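Local coordinates for protein cysteine hydrolase (Vibrio cholerae, PDB 6V98) that is a type VI secretion system effector delivered against rival bacteria, probably acting as a cysteine hydrolase related to papain-like peptidases, at residues Ser82-Lys87 against Ser94-Val99. Residues are numbered along the deposited sequence; the frame is centred on the assembly and turned at random.
Sequences SNVTIK and SSLLKV
Ser95 turns its hydroxyl back between its own backbone N and carbonyl carbon (chi1 72°), which sets OG in front of the backbone of Thr85. Val84 and Val99 each place one methyl, CG1 and CG2 respectively, anti to their own carbonyl carbon, and these two methyls meet. The polar link is a nearly straight hydrogen bond: Thr85 N donates to Ser95 OG at 3.0 Å, with an angle of 175° at the hydrogen. Ser95 OG is also hydrogen-bonded to Thr92 OG1, so two partners fix its rotation. A water bridges the backbones nearby, donating to both Asn83 O and Ser95 O.

The apolar link lies deeper. Val84 CG1 sits 3.8 Å from Val99 CG2, and the two side chains cross at about a right angle. Val99 CG2 also presses on Ser82 O at 3.2 Å, a carbonyl buried here without a hydrogen-bond partner. Leu96 CD1 adds a looser contact, 4.5 Å from Val84 CG1. Ile50 and Ile48 of strand 44-50 extend this apolar patch into the main sheet. At the outer end, the extended Lys98 chain runs alongside Ser82, with CE 3.2 Å from Ser82 OG. That hydroxyl is hydrogen-bonded to Glu102, one turn further along the helix.

The loop 82-85 leads into the two-stranded antiparallel hairpin of 86-87 and 90-91. Helix 93-107 follows and folds back against that loop, beside the antiparallel sheet of this TseH-like, clan CA fold.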
loop_
_atom_site.group_PDB
_atom_site.type_symbol
_atom_site.label_atom_id
_atom_site.label_comp_id
_atom_site.label_asym_id
_atom_site.label_seq_id
_atom_site.Cartn_x
_atom_site.Cartn_y
_atom_site.Cartn_z
ATOM N N SER A 82 3.050 13.683 -1.727
ATOM C CA SER A 82 4.333 14.367 -1.714
ATOM C C SER A 82 5.467 13.359 -1.841
ATOM O O SER A 82 5.332 12.191 -1.473
ATOM C CB SER A 82 4.500 15.183 -0.427
ATOM O OG SER A 82 3.469 16.154 -0.292
ATOM N N ASN A 83 6.595 13.821 -2.370
ATOM C CA ASN A 83 7.805 13.018 -2.312
ATOM C C ASN A 83 8.434 13.123 -0.929
ATOM O O ASN A 83 8.230 14.097 -0.198
ATOM C CB ASN A 83 8.806 13.470 -3.370
ATOM C CG ASN A 83 8.294 13.230 -4.771
ATOM O OD1 ASN A 83 7.537 12.295 -5.003
ATOM N ND2 ASN A 83 8.698 14.077 -5.705
ATOM N N VAL A 84 9.211 12.111 -0.575
ATOM C CA VAL A 84 9.941 12.113 0.678
ATOM C C VAL A 84 11.357 12.619 0.431
ATOM O O VAL A 84 11.816 12.733 -0.703
ATOM C CB VAL A 84 9.958 10.716 1.343
ATOM C CG1 VAL A 84 8.537 10.248 1.627
ATOM C CG2 VAL A 84 10.699 9.700 0.465
ATOM N N THR A 85 12.063 12.922 1.512
ATOM C CA THR A 85 13.467 13.302 1.466
ATOM C C THR A 85 14.307 12.142 1.969
ATOM O O THR A 85 14.039 11.599 3.045
ATOM C CB THR A 85 13.732 14.541 2.314
ATOM O OG1 THR A 85 12.873 15.600 1.870
ATOM C CG2 THR A 85 15.194 14.964 2.183
ATOM N N ILE A 86 15.301 11.751 1.183
ATOM C CA ILE A 86 16.246 10.722 1.579
ATOM C C ILE A 86 17.515 11.419 2.038
ATOM O O ILE A 86 18.042 12.289 1.335
ATOM C CB ILE A 86 16.549 9.749 0.429
ATOM C CG1 ILE A 86 15.270 9.237 -0.240
ATOM C CG2 ILE A 86 17.382 8.586 0.956
ATOM C CD1 ILE A 86 14.401 8.395 0.650
ATOM N N LYS A 87 18.002 11.047 3.217
ATOM C CA LYS A 87 19.220 11.618 3.779
ATOM C C LYS A 87 20.083 10.469 4.272
ATOM O O LYS A 87 19.695 9.754 5.202
ATOM C CB LYS A 87 18.899 12.594 4.909
ATOM C CG LYS A 87 20.101 12.962 5.761
ATOM C CD LYS A 87 20.247 14.463 5.884
ATOM C CE LYS A 87 21.588 14.834 6.503
ATOM N NZ LYS A 87 22.723 14.366 5.659
ATOM N N SER A 94 10.084 13.593 9.208
ATOM C CA SER A 94 9.126 14.643 8.862
ATOM C C SER A 94 8.540 14.437 7.471
ATOM O O SER A 94 7.330 14.611 7.269
ATOM C CB SER A 94 9.790 16.020 8.962
ATOM O OG SER A 94 11.054 16.016 8.330
ATOM N N SER A 95 9.376 14.065 6.494
ATOM C CA SER A 95 8.876 13.932 5.131
ATOM C C SER A 95 7.990 12.707 4.983
ATOM O O SER A 95 7.045 12.721 4.188
ATOM C CB SER A 95 10.037 13.884 4.135
ATOM O OG SER A 95 10.744 12.655 4.207
ATOM N N LEU A 96 8.269 11.645 5.741
ATOM C CA LEU A 96 7.381 10.490 5.719
ATOM C C LEU A 96 6.071 10.798 6.435
ATOM O O LEU A 96 4.996 10.390 5.977
ATOM C CB LEU A 96 8.081 9.277 6.338
ATOM C CG LEU A 96 7.249 7.994 6.299
ATOM C CD1 LEU A 96 6.926 7.659 4.876
ATOM C CD2 LEU A 96 8.004 6.855 6.971
ATOM N N LEU A 97 6.135 11.545 7.544
ATOM C CA LEU A 97 4.918 11.970 8.232
ATOM C C LEU A 97 3.986 12.739 7.302
ATOM O O LEU A 97 2.761 12.609 7.392
ATOM C CB LEU A 97 5.261 12.849 9.445
ATOM C CG LEU A 97 5.575 12.204 10.795
ATOM C CD1 LEU A 97 6.186 13.250 11.736
ATOM C CD2 LEU A 97 4.319 11.587 11.401
ATOM N N LYS A 98 4.544 13.573 6.423
ATOM C CA LYS A 98 3.706 14.354 5.521
ATOM C C LYS A 98 2.947 13.447 4.564
ATOM O O LYS A 98 1.759 13.663 4.296
ATOM C CB LYS A 98 4.562 15.355 4.749
ATOM C CG LYS A 98 3.779 16.251 3.822
ATOM C CD LYS A 98 4.680 17.279 3.186
ATOM C CE LYS A 98 3.907 18.126 2.206
ATOM N NZ LYS A 98 4.818 19.063 1.500
ATOM N N VAL A 99 3.617 12.404 4.061
ATOM C CA VAL A 99 2.978 11.445 3.166
ATOM C C VAL A 99 1.947 10.616 3.913
ATOM O O VAL A 99 0.875 10.314 3.379
ATOM C CB VAL A 99 4.042 10.543 2.512
ATOM C CG1 VAL A 99 3.381 9.368 1.760
ATOM C CG2 VAL A 99 4.915 11.361 1.576
HETATM O O HOH W 1 7.048 14.577 2.192
#